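Local coordinates for protein coenzyme A transferase (Yersinia pestis, PDB 3S8D) that probably transfers coenzyme A between acyl-CoA thioesters and free carboxylates such as acetate, and binds coenzyme A, at residues P219-I224 against G243-L248; D230-G235 against K254-L259; N336-I341 against S378-P383. One frame throughout, in Å; residues are numbered along the deposited sequence.

In the fold
All three contacts lie from residue 219 onward, around the mixed sheet that holds strands 237-240, 332-337 and 377-381. Contacts 1 and 2 alternate along the sequence: helix 219-229 runs from contact 1 into the loop of contact 2, and helix 244-250 leads from contact 1 toward 254-259, so the helix pair meets in contact 1 and the loops that follow it meet in contact 2, with centres about 17 Å apart. Contact 3 follows later, its centre about 11 Å from that of contact 1 and about 20 Å from that of contact 2. Ile224 and Leu245 of contact 1 pack on strand 377-381 and the loop after it, which brings helices and sheet together beside the coenzyme A residues Ala244 and Leu339.

Contact 1: residues P219-I224 against G243-L248; sequences PEYTSI and GALPNL
Ala244, in the first turn of helix 244-250, sets its methyl against the edge of the Tyr221 ring, CB lying 3.6 Å from CE2. So small a side chain lets the ring edge come close to the start of the helix, where Gly243 is the N-cap with backbone angles that suit a residue without CB. Leu245 follows and covers one face of the same ring: its CB stands 4.0 Å above the ring centroid, 6° off the normal, a CH-pi contact. Because CG of Leu245 is anti to the backbone N (chi1 -161°), the branch runs on past the ring to Ile224, where CD2 meets CG2 at 3.5 Å. The two side chains cross there at about a right angle, and both, being apolar, suit a buried place facing Ala381 of strand 377-381. One turn later Leu248 sends CD2 to the root of the tyrosine, 3.4 Å from Tyr221 CB. The short helix axes pass 9.6 Å apart at a crossing angle of -47°. Beyond this pair, Tyr221 also touches Pro383. Ala244 belongs to a coenzyme A site, with the side chain of Arg215 about 5 Å away. The joint between the helices is thus apolar, held by shape and dispersion at an aromatic ring, and one of its apolar partners, Ala244, is itself a coenzyme A-binding residue.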
ATOM      1  N   PRO A 219     -27.206   3.692 -18.671  1.00 61.01           N
ATOM      2  CA  PRO A 219     -28.129   2.575 -18.425  1.00 62.80           C
ATOM      3  C   PRO A 219     -27.429   1.408 -17.742  1.00 60.33           C
ATOM      4  O   PRO A 219     -28.086   0.609 -17.066  1.00 57.29           O
ATOM      5  CB  PRO A 219     -28.582   2.168 -19.832  1.00 59.27           C
ATOM      6  CG  PRO A 219     -28.399   3.402 -20.655  1.00 64.57           C
ATOM      7  CD  PRO A 219     -27.172   4.082 -20.091  1.00 62.94           C
ATOM      8  N   GLU A 220     -26.111   1.319 -17.929  1.00 61.33           N
ATOM      9  CA  GLU A 220     -25.313   0.244 -17.344  1.00 60.02           C
ATOM     10  C   GLU A 220     -25.325   0.377 -15.817  1.00 55.57           C
ATOM     11  O   GLU A 220     -25.442  -0.621 -15.097  1.00 51.24           O
ATOM     12  CB  GLU A 220     -23.875   0.258 -17.914  1.00 59.21           C
ATOM     13  CG  GLU A 220     -23.736  -0.298 -19.373  1.00 59.78           C
ATOM     14  CD  GLU A 220     -22.653   0.414 -20.230  1.00 61.98           C
ATOM     15  OE1 GLU A 220     -21.677  -0.249 -20.687  1.00 55.71           O
ATOM     16  OE2 GLU A 220     -22.796   1.638 -20.465  1.00 63.04           O
ATOM     17  N   TYR A 221     -25.242   1.612 -15.329  1.00 54.70           N
ATOM     18  CA  TYR A 221     -25.218   1.858 -13.889  1.00 52.67           C
ATOM     19  C   TYR A 221     -26.334   1.113 -13.178  1.00 51.71           C
ATOM     20  O   TYR A 221     -26.166   0.666 -12.041  1.00 48.83           O
ATOM     21  CB  TYR A 221     -25.290   3.354 -13.582  1.00 55.59           C
ATOM     22  CG  TYR A 221     -24.016   4.105 -13.913  1.00 58.10           C
ATOM     23  CD1 TYR A 221     -22.950   3.467 -14.542  1.00 54.47           C
ATOM     24  CD2 TYR A 221     -23.876   5.450 -13.588  1.00 61.48           C
ATOM     25  CE1 TYR A 221     -21.788   4.148 -14.847  1.00 56.98           C
ATOM     26  CE2 TYR A 221     -22.711   6.145 -13.890  1.00 61.76           C
ATOM     27  CZ  TYR A 221     -21.669   5.491 -14.518  1.00 61.87           C
ATOM     28  OH  TYR A 221     -20.512   6.188 -14.816  1.00 62.28           O
ATOM     29  N   THR A 222     -27.472   0.967 -13.856  1.00 56.29           N
ATOM     30  CA  THR A 222     -28.608   0.228 -13.300  1.00 54.32           C
ATOM     31  C   THR A 222     -28.195  -1.211 -12.934  1.00 50.63           C
ATOM     32  O   THR A 222     -28.246  -1.612 -11.762  1.00 49.96           O
ATOM     33  CB  THR A 222     -29.836   0.254 -14.262  1.00 55.58           C
ATOM     34  OG1 THR A 222     -30.179   1.614 -14.574  1.00 55.58           O
ATOM     35  CG2 THR A 222     -31.044  -0.439 -13.633  1.00 50.58           C
ATOM     36  N   SER A 223     -27.760  -1.970 -13.932  1.00 49.00           N
ATOM     37  CA  SER A 223     -27.291  -3.341 -13.717  1.00 52.05           C
ATOM     38  C   SER A 223     -26.069  -3.423 -12.785  1.00 47.95           C
ATOM     39  O   SER A 223     -25.936  -4.368 -11.995  1.00 46.70           O
ATOM     40  CB  SER A 223     -26.969  -4.010 -15.059  1.00 53.15           C
ATOM     41  OG  SER A 223     -26.568  -5.361 -14.874  1.00 56.02           O
ATOM     42  N   ILE A 224     -25.183  -2.437 -12.893  1.00 44.25           N
ATOM     43  CA  ILE A 224     -23.995  -2.379 -12.052  1.00 45.24           C
ATOM     44  C   ILE A 224     -24.408  -2.172 -10.599  1.00 45.27           C
ATOM     45  O   ILE A 224     -23.996  -2.929  -9.720  1.00 43.42           O
ATOM     46  CB  ILE A 224     -23.028  -1.258 -12.498  1.00 45.63           C
ATOM     47  CG1 ILE A 224     -22.345  -1.629 -13.814  1.00 46.88           C
ATOM     48  CG2 ILE A 224     -21.966  -0.999 -11.439  1.00 45.47           C
ATOM     49  CD1 ILE A 224     -21.527  -0.508 -14.419  1.00 48.07           C
ATOM     50  N   GLY A 243     -19.102  10.297  -7.507  1.00 56.81           N
ATOM     51  CA  GLY A 243     -19.424   9.760  -8.818  1.00 57.62           C
ATOM     52  C   GLY A 243     -20.896   9.400  -8.941  1.00 60.07           C
ATOM     53  O   GLY A 243     -21.634   9.388  -7.943  1.00 59.47           O
ATOM     54  N   ALA A 244     -21.326   9.110 -10.167  1.00 57.49           N
ATOM     55  CA  ALA A 244     -22.733   8.854 -10.440  1.00 60.71           C
ATOM     56  C   ALA A 244     -23.106   7.408 -10.100  1.00 60.56           C
ATOM     57  O   ALA A 244     -24.201   7.147  -9.587  1.00 58.87           O
ATOM     58  CB  ALA A 244     -23.061   9.178 -11.910  1.00 61.58           C
ATOM     59  N   LEU A 245     -22.188   6.479 -10.384  1.00 59.71           N
ATOM     60  CA  LEU A 245     -22.385   5.055 -10.094  1.00 57.31           C
ATOM     61  C   LEU A 245     -22.589   4.838  -8.588  1.00 57.89           C
ATOM     62  O   LEU A 245     -23.596   4.248  -8.166  1.00 55.30           O
ATOM     63  CB  LEU A 245     -21.199   4.229 -10.609  1.00 50.66           C
ATOM     64  CG  LEU A 245     -21.315   2.718 -10.841  1.00 54.64           C
ATOM     65  CD1 LEU A 245     -19.991   2.156 -11.362  1.00 52.66           C
ATOM     66  CD2 LEU A 245     -21.752   1.955  -9.596  1.00 52.91           C
ATOM     67  N   PRO A 246     -21.641   5.332  -7.768  1.00 58.25           N
ATOM     68  CA  PRO A 246     -21.769   5.169  -6.317  1.00 55.40           C
ATOM     69  C   PRO A 246     -23.032   5.849  -5.793  1.00 55.90           C
ATOM     70  O   PRO A 246     -23.815   5.210  -5.084  1.00 54.28           O
ATOM     71  CB  PRO A 246     -20.505   5.854  -5.767  1.00 55.13           C
ATOM     72  CG  PRO A 246     -20.103   6.829  -6.834  1.00 57.60           C
ATOM     73  CD  PRO A 246     -20.463   6.146  -8.129  1.00 58.17           C
ATOM     74  N   ASN A 247     -23.236   7.118  -6.139  1.00 59.27           N
ATOM     75  CA  ASN A 247     -24.501   7.788  -5.816  1.00 56.89           C
ATOM     76  C   ASN A 247     -25.699   6.913  -6.143  1.00 55.77           C
ATOM     77  O   ASN A 247     -26.641   6.784  -5.354  1.00 55.65           O
ATOM     78  CB  ASN A 247     -24.642   9.104  -6.585  1.00 57.71           C
ATOM     79  CG  ASN A 247     -24.026  10.282  -5.850  1.00 63.88           C
ATOM     80  OD1 ASN A 247     -23.266  10.105  -4.893  1.00 60.25           O
ATOM     81  ND2 ASN A 247     -24.350  11.498  -6.299  1.00 62.31           N
ATOM     82  N   LEU A 248     -25.660   6.313  -7.324  1.00 54.44           N
ATOM     83  CA  LEU A 248     -26.762   5.486  -7.771  1.00 55.03           C
ATOM     84  C   LEU A 248     -26.886   4.216  -6.924  1.00 55.12           C
ATOM     85  O   LEU A 248     -28.003   3.754  -6.648  1.00 57.06           O
ATOM     86  CB  LEU A 248     -26.611   5.130  -9.250  1.00 55.26           C
ATOM     87  CG  LEU A 248     -27.926   4.703  -9.904  1.00 57.58           C
ATOM     88  CD1 LEU A 248     -28.940   5.853  -9.879  1.00 57.85           C
ATOM     89  CD2 LEU A 248     -27.700   4.212 -11.319  1.00 55.90           C
TER

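Contact 2: residues D230-G235 against K254-L259; sequences DLVPDG and KDRNDL
The guanidinium group of Arg256 meets the 230-235 loop by its edge, Pro233 O close to its plane and Val232 O tilted somewhat from it. The setting is a beta-alpha-beta crossover: strand 237-240, helix 244-250 and the parallel neighbouring strand 260-261 form the unit. Residues 254-259 are its helix-to-strand loop, while 230-235 leads from helix 219-229 into its first strand. Arg256 NH1 donates to Val232 O at 2.6 Å with an N-H...O angle of 148°. The approach is skewed, for the donor stands 38° above the carbonyl plane and the acceptor is tilted 17° from the plane of the guanidinium. The second nitrogen, NH2, binds Ala229 O near the end of helix 219-229, so two backbone carbonyls grip the group and fix its rotation. An arginine suits this place because its several N-H groups can serve neighbouring carbonyls at once. Its chain is bent at chi2, which swings the group across the gap. Val232 fills the space beside it, CB lying 3.5 Å from NH1 and CG1 3.6 Å from it, so a compact hydrocarbon side chain flanks the bond. The carboxylates of Asp230 and Asp234 are not in contact with the guanidinium, the nearer being Asp234 OD1 at 5.6 Å from NH1, and would at most favour its positive charge from a distance. Further along, Leu259 brings CD2 to 4.2 Å from Pro233 O, while Asp258 turns its carboxylate to a salt bridge with Arg283. Gly235, with the positive phi that glycine accepts easily, ends the contact with a CA-H...O approach, its CA 3.3 Å from Asp258 O.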
ATOM      1  N   ASP A 230     -26.106  -6.482  -3.842  1.00 43.51           N
ATOM      2  CA  ASP A 230     -26.103  -7.833  -3.269  1.00 44.87           C
ATOM      3  C   ASP A 230     -24.746  -8.144  -2.637  1.00 46.28           C
ATOM      4  O   ASP A 230     -24.593  -9.136  -1.910  1.00 45.89           O
ATOM      5  CB  ASP A 230     -26.479  -8.903  -4.296  1.00 52.66           C
ATOM      6  CG  ASP A 230     -26.381 -10.334  -3.725  1.00 67.00           C
ATOM      7  OD1 ASP A 230     -26.806 -10.558  -2.557  1.00 65.03           O
ATOM      8  OD2 ASP A 230     -25.867 -11.229  -4.443  1.00 63.25           O
ATOM      9  N   LEU A 231     -23.767  -7.283  -2.906  1.00 43.25           N
ATOM     10  CA  LEU A 231     -22.453  -7.413  -2.302  1.00 39.58           C
ATOM     11  C   LEU A 231     -22.370  -6.627  -1.009  1.00 38.62           C
ATOM     12  O   LEU A 231     -21.375  -6.708  -0.302  1.00 37.72           O
ATOM     13  CB  LEU A 231     -21.378  -6.935  -3.268  1.00 38.33           C
ATOM     14  CG  LEU A 231     -21.259  -7.893  -4.443  1.00 36.49           C
ATOM     15  CD1 LEU A 231     -20.209  -7.400  -5.407  1.00 32.08           C
ATOM     16  CD2 LEU A 231     -20.939  -9.291  -3.923  1.00 33.92           C
ATOM     17  N   VAL A 232     -23.414  -5.863  -0.711  1.00 38.19           N
ATOM     18  CA  VAL A 232     -23.470  -5.095   0.531  1.00 40.75           C
ATOM     19  C   VAL A 232     -24.135  -5.882   1.669  1.00 37.85           C
ATOM     20  O   VAL A 232     -25.354  -6.081   1.666  1.00 40.10           O
ATOM     21  CB  VAL A 232     -24.222  -3.769   0.342  1.00 42.47           C
ATOM     22  CG1 VAL A 232     -24.157  -2.942   1.626  1.00 36.91           C
ATOM     23  CG2 VAL A 232     -23.652  -3.004  -0.835  1.00 39.46           C
ATOM     24  N   PRO A 233     -23.331  -6.321   2.651  1.00 38.75           N
ATOM     25  CA  PRO A 233     -23.839  -7.115   3.780  1.00 41.67           C
ATOM     26  C   PRO A 233     -24.753  -6.338   4.745  1.00 42.95           C
ATOM     27  O   PRO A 233     -24.964  -5.118   4.624  1.00 42.67           O
ATOM     28  CB  PRO A 233     -22.553  -7.550   4.510  1.00 40.03           C
ATOM     29  CG  PRO A 233     -21.513  -6.504   4.121  1.00 36.71           C
ATOM     30  CD  PRO A 233     -21.863  -6.145   2.699  1.00 38.00           C
ATOM     31  N   ASP A 234     -25.310  -7.072   5.704  1.00 44.18           N
ATOM     32  CA  ASP A 234     -26.032  -6.460   6.809  1.00 45.59           C
ATOM     33  C   ASP A 234     -25.084  -5.574   7.613  1.00 41.94           C
ATOM     34  O   ASP A 234     -23.913  -5.916   7.815  1.00 41.38           O
ATOM     35  CB  ASP A 234     -26.637  -7.540   7.713  1.00 52.82           C
ATOM     36  CG  ASP A 234     -27.808  -8.272   7.058  1.00 61.25           C
ATOM     37  OD1 ASP A 234     -28.329  -7.761   6.036  1.00 62.06           O
ATOM     38  OD2 ASP A 234     -28.216  -9.342   7.575  1.00 59.48           O
ATOM     39  N   GLY A 235     -25.589  -4.427   8.060  1.00 39.95           N
ATOM     40  CA  GLY A 235     -24.800  -3.514   8.867  1.00 38.02           C
ATOM     41  C   GLY A 235     -23.499  -3.044   8.226  1.00 34.42           C
ATOM     42  O   GLY A 235     -22.551  -2.688   8.934  1.00 34.47           O
ATOM     43  N   LYS A 254     -31.565   2.154  -0.151  1.00 48.44           N
ATOM     44  CA  LYS A 254     -32.682   2.738   0.591  1.00 47.41           C
ATOM     45  C   LYS A 254     -33.440   1.619   1.304  1.00 44.84           C
ATOM     46  O   LYS A 254     -34.145   1.836   2.289  1.00 47.30           O
ATOM     47  CB  LYS A 254     -33.615   3.472  -0.374  1.00 48.37           C
ATOM     48  CG  LYS A 254     -32.964   4.608  -1.152  1.00 51.39           C
ATOM     49  CD  LYS A 254     -33.921   5.193  -2.192  1.00 54.34           C
ATOM     50  CE  LYS A 254     -33.796   6.716  -2.280  1.00 57.52           C
ATOM     51  NZ  LYS A 254     -33.159   7.199  -3.548  1.00 58.53           N
ATOM     52  N   ASP A 255     -33.272   0.420   0.766  1.00 46.33           N
ATOM     53  CA  ASP A 255     -33.845  -0.818   1.273  1.00 50.95           C
ATOM     54  C   ASP A 255     -33.316  -1.221   2.673  1.00 52.31           C
ATOM     55  O   ASP A 255     -34.032  -1.846   3.474  1.00 49.91           O
ATOM     56  CB  ASP A 255     -33.477  -1.922   0.266  1.00 48.58           C
ATOM     57  CG  ASP A 255     -34.601  -2.921   0.039  1.00 58.39           C
ATOM     58  OD1 ASP A 255     -35.699  -2.738   0.614  1.00 56.65           O
ATOM     59  OD2 ASP A 255     -34.385  -3.890  -0.726  1.00 59.06           O
ATOM     60  N   ARG A 256     -32.056  -0.883   2.954  1.00 48.73           N
ATOM     61  CA  ARG A 256     -31.336  -1.461   4.098  1.00 47.64           C
ATOM     62  C   ARG A 256     -31.548  -0.733   5.424  1.00 43.60           C
ATOM     63  O   ARG A 256     -32.103   0.365   5.462  1.00 42.57           O
ATOM     64  CB  ARG A 256     -29.834  -1.482   3.820  1.00 42.09           C
ATOM     65  CG  ARG A 256     -29.475  -1.987   2.457  1.00 44.72           C
ATOM     66  CD  ARG A 256     -29.954  -3.404   2.270  1.00 49.20           C
ATOM     67  NE  ARG A 256     -29.581  -3.886   0.944  1.00 55.52           N
ATOM     68  CZ  ARG A 256     -28.384  -4.390   0.651  1.00 50.07           C
ATOM     69  NH1 ARG A 256     -27.444  -4.490   1.596  1.00 44.07           N
ATOM     70  NH2 ARG A 256     -28.127  -4.799  -0.584  1.00 47.14           N
ATOM     71  N   ASN A 257     -31.078  -1.358   6.506  1.00 41.22           N
ATOM     72  CA  ASN A 257     -31.010  -0.698   7.805  1.00 44.75           C
ATOM     73  C   ASN A 257     -29.663  -0.926   8.484  1.00 41.37           C
ATOM     74  O   ASN A 257     -28.943  -1.890   8.175  1.00 37.87           O
ATOM     75  CB  ASN A 257     -32.149  -1.154   8.730  1.00 47.02           C
ATOM     76  CG  ASN A 257     -33.515  -1.065   8.060  1.00 51.56           C
ATOM     77  OD1 ASN A 257     -34.112   0.015   7.968  1.00 51.79           O
ATOM     78  ND2 ASN A 257     -34.009  -2.207   7.574  1.00 49.95           N
ATOM     79  N   ASP A 258     -29.329  -0.009   9.392  1.00 37.50           N
ATOM     80  CA  ASP A 258     -28.162  -0.140  10.263  1.00 38.07           C
ATOM     81  C   ASP A 258     -26.803  -0.103   9.559  1.00 36.23           C
ATOM     82  O   ASP A 258     -25.802  -0.602  10.090  1.00 34.30           O
ATOM     83  CB  ASP A 258     -28.280  -1.394  11.131  1.00 40.58           C
ATOM     84  CG  ASP A 258     -29.444  -1.317  12.114  1.00 50.44           C
ATOM     85  OD1 ASP A 258     -29.692  -0.214  12.678  1.00 47.69           O
ATOM     86  OD2 ASP A 258     -30.105  -2.367  12.323  1.00 52.25           O
ATOM     87  N   LEU A 259     -26.763   0.487   8.370  1.00 33.13           N
ATOM     88  CA  LEU A 259     -25.489   0.752   7.735  1.00 30.37           C
ATOM     89  C   LEU A 259     -24.700   1.789   8.556  1.00 29.02           C
ATOM     90  O   LEU A 259     -25.267   2.576   9.338  1.00 29.94           O
ATOM     91  CB  LEU A 259     -25.687   1.215   6.297  1.00 27.99           C
ATOM     92  CG  LEU A 259     -26.568   0.295   5.445  1.00 33.73           C
ATOM     93  CD1 LEU A 259     -26.678   0.829   4.014  1.00 32.82           C
ATOM     94  CD2 LEU A 259     -26.048  -1.140   5.437  1.00 32.86           C
TER

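Contact 3: residues N336-I341 against S378-P383; sequences NATLQI and SIIATP
Asn336 and Ala381 join the two segments as parallel strands. Asn336 N gives its hydrogen to Ile379 O at 2.9 Å, and Asn336 O accepts from Ala381 N at 2.7 Å, both bonds nearly straight. Thr338 N continues the pattern with a weak bond to Ala381 O of 3.3 Å. A water joins side chain to backbone: it accepts from Asn336 ND2 and donates to Ile379 O, with Ser378 OG also bonded to it at 3.2 Å. The other end of the amide, Asn336 OD1, is satisfied by Gln239 of strand 237-240, so an asparagine that both gives and takes fits this interior place.

Further along, Thr382 OG1 lies near both Thr338 O, at 3.0 Å, and Pro383 O. CG2 of Thr382 meets Ile341 CD1 at 3.8 Å, the two side chains lying alongside each other and running opposite ways. Thr338 OG1 is buried with no polar partner; chi1 of 39° sets it between the backbone N and carbonyl carbon and toward Ile380 CG2, 3.1 Å away. Leu339 and Gln340 together stand opposite the single residue Asn348, a classic beta bulge. Loops at the C-terminal ends of parallel strands that carry ligand-binding residues, as Leu339 does here for coenzyme A, are typical of alpha/beta sheets.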
ATOM      1  N   ASN A 336     -15.828   2.042  -5.424  1.00 32.75           N
ATOM      2  CA  ASN A 336     -15.202   3.082  -6.232  1.00 37.38           C
ATOM      3  C   ASN A 336     -15.239   2.784  -7.722  1.00 36.85           C
ATOM      4  O   ASN A 336     -15.335   1.629  -8.146  1.00 35.62           O
ATOM      5  CB  ASN A 336     -13.757   3.320  -5.786  1.00 36.20           C
ATOM      6  CG  ASN A 336     -13.668   3.772  -4.343  1.00 37.45           C
ATOM      7  OD1 ASN A 336     -13.910   4.942  -4.031  1.00 38.63           O
ATOM      8  ND2 ASN A 336     -13.334   2.842  -3.451  1.00 36.73           N
ATOM      9  N   ALA A 337     -15.167   3.851  -8.507  1.00 41.24           N
ATOM     10  CA  ALA A 337     -15.166   3.755  -9.953  1.00 38.85           C
ATOM     11  C   ALA A 337     -13.725   3.790 -10.430  1.00 43.63           C
ATOM     12  O   ALA A 337     -12.865   4.331  -9.732  1.00 46.69           O
ATOM     13  CB  ALA A 337     -15.956   4.911 -10.547  1.00 41.71           C
ATOM     14  N   THR A 338     -13.467   3.189 -11.595  1.00 42.94           N
ATOM     15  CA  THR A 338     -12.231   3.390 -12.346  1.00 44.30           C
ATOM     16  C   THR A 338     -12.563   3.530 -13.831  1.00 44.83           C
ATOM     17  O   THR A 338     -13.650   3.180 -14.263  1.00 46.34           O
ATOM     18  CB  THR A 338     -11.222   2.219 -12.175  1.00 47.17           C
ATOM     19  OG1 THR A 338     -11.915   0.960 -12.147  1.00 43.93           O
ATOM     20  CG2 THR A 338     -10.410   2.388 -10.898  1.00 54.03           C
ATOM     21  N   LEU A 339     -11.622   4.037 -14.616  1.00 46.58           N
ATOM     22  CA  LEU A 339     -11.798   4.106 -16.067  1.00 49.70           C
ATOM     23  C   LEU A 339     -11.505   2.751 -16.738  1.00 49.38           C
ATOM     24  O   LEU A 339     -12.368   2.176 -17.409  1.00 48.83           O
ATOM     25  CB  LEU A 339     -10.902   5.193 -16.676  1.00 52.39           C
ATOM     26  CG  LEU A 339     -11.353   6.656 -16.662  1.00 56.31           C
ATOM     27  CD1 LEU A 339     -11.259   7.267 -15.271  1.00 52.89           C
ATOM     28  CD2 LEU A 339     -10.515   7.459 -17.669  1.00 58.72           C
ATOM     29  N   GLN A 340     -10.285   2.244 -16.551  1.00 49.19           N
ATOM     30  CA  GLN A 340      -9.890   0.970 -17.141  1.00 47.18           C
ATOM     31  C   GLN A 340      -9.546  -0.095 -16.105  1.00 45.21           C
ATOM     32  O   GLN A 340      -8.985   0.203 -15.046  1.00 43.58           O
ATOM     33  CB  GLN A 340      -8.674   1.160 -18.031  1.00 46.81           C
ATOM     34  CG  GLN A 340      -8.661   2.452 -18.804  1.00 51.34           C
ATOM     35  CD  GLN A 340      -7.420   2.571 -19.656  1.00 52.57           C
ATOM     36  OE1 GLN A 340      -6.298   2.630 -19.136  1.00 56.06           O
ATOM     37  NE2 GLN A 340      -7.606   2.579 -20.974  1.00 49.54           N
ATOM     38  N   ILE A 341      -9.872  -1.341 -16.446  1.00 44.70           N
ATOM     39  CA  ILE A 341      -9.347  -2.517 -15.760  1.00 43.89           C
ATOM     40  C   ILE A 341      -8.571  -3.349 -16.780  1.00 42.54           C
ATOM     41  O   ILE A 341      -9.039  -3.532 -17.911  1.00 43.85           O
ATOM     42  CB  ILE A 341     -10.481  -3.372 -15.176  1.00 41.74           C
ATOM     43  CG1 ILE A 341     -11.201  -2.592 -14.075  1.00 40.06           C
ATOM     44  CG2 ILE A 341      -9.942  -4.711 -14.658  1.00 36.62           C
ATOM     45  CD1 ILE A 341     -12.496  -3.225 -13.639  1.00 39.57           C
ATOM     46  N   SER A 378     -13.918  -4.711  -0.908  1.00 22.79           N
ATOM     47  CA  SER A 378     -13.510  -3.634  -1.777  1.00 26.00           C
ATOM     48  C   SER A 378     -14.117  -3.932  -3.151  1.00 25.95           C
ATOM     49  O   SER A 378     -13.955  -5.043  -3.710  1.00 21.76           O
ATOM     50  CB  SER A 378     -11.985  -3.564  -1.850  1.00 24.80           C
ATOM     51  OG  SER A 378     -11.569  -2.758  -2.939  1.00 28.42           O
ATOM     52  N   ILE A 379     -14.862  -2.958  -3.661  1.00 26.07           N
ATOM     53  CA  ILE A 379     -15.494  -3.100  -4.965  1.00 29.44           C
ATOM     54  C   ILE A 379     -15.049  -1.968  -5.888  1.00 29.16           C
ATOM     55  O   ILE A 379     -15.252  -0.792  -5.587  1.00 26.20           O
ATOM     56  CB  ILE A 379     -17.032  -3.105  -4.851  1.00 28.50           C
ATOM     57  CG1 ILE A 379     -17.484  -4.196  -3.873  1.00 28.44           C
ATOM     58  CG2 ILE A 379     -17.668  -3.296  -6.222  1.00 28.68           C
ATOM     59  CD1 ILE A 379     -18.882  -3.978  -3.268  1.00 29.23           C
ATOM     60  N   ILE A 380     -14.410  -2.345  -6.994  1.00 28.67           N
ATOM     61  CA  ILE A 380     -14.062  -1.395  -8.031  1.00 30.93           C
ATOM     62  C   ILE A 380     -15.013  -1.676  -9.189  1.00 32.20           C
ATOM     63  O   ILE A 380     -15.098  -2.807  -9.683  1.00 31.30           O
ATOM     64  CB  ILE A 380     -12.612  -1.550  -8.498  1.00 34.29           C
ATOM     65  CG1 ILE A 380     -11.666  -1.649  -7.298  1.00 37.03           C
ATOM     66  CG2 ILE A 380     -12.228  -0.372  -9.361  1.00 35.40           C
ATOM     67  CD1 ILE A 380     -11.659  -0.412  -6.441  1.00 33.62           C
ATOM     68  N   ALA A 381     -15.750  -0.654  -9.602  1.00 35.17           N
ATOM     69  CA  ALA A 381     -16.834  -0.844 -10.562  1.00 35.17           C
ATOM     70  C   ALA A 381     -16.597  -0.031 -11.823  1.00 39.40           C
ATOM     71  O   ALA A 381     -15.988   1.051 -11.775  1.00 40.39           O
ATOM     72  CB  ALA A 381     -18.159  -0.469  -9.928  1.00 38.35           C
ATOM     73  N   THR A 382     -17.064  -0.554 -12.952  1.00 41.89           N
ATOM     74  CA  THR A 382     -17.018   0.210 -14.191  1.00 46.28           C
ATOM     75  C   THR A 382     -17.914  -0.377 -15.278  1.00 44.40           C
ATOM     76  O   THR A 382     -18.171  -1.588 -15.295  1.00 43.05           O
ATOM     77  CB  THR A 382     -15.584   0.334 -14.723  1.00 43.01           C
ATOM     78  OG1 THR A 382     -15.533   1.357 -15.734  1.00 41.34           O
ATOM     79  CG2 THR A 382     -15.114  -1.016 -15.287  1.00 45.68           C
ATOM     80  N   PRO A 383     -18.428   0.500 -16.162  1.00 48.23           N
ATOM     81  CA  PRO A 383     -19.000   0.041 -17.432  1.00 49.71           C
ATOM     82  C   PRO A 383     -17.923  -0.735 -18.186  1.00 44.87           C
ATOM     83  O   PRO A 383     -16.754  -0.337 -18.138  1.00 46.86           O
ATOM     84  CB  PRO A 383     -19.303   1.347 -18.176  1.00 48.40           C
ATOM     85  CG  PRO A 383     -19.501   2.370 -17.092  1.00 50.65           C
ATOM     86  CD  PRO A 383     -18.564   1.960 -15.975  1.00 45.78           C
TER
HETATM   87  O   HOH W   1     -13.148  -0.097  -3.737  1.00 29.29           O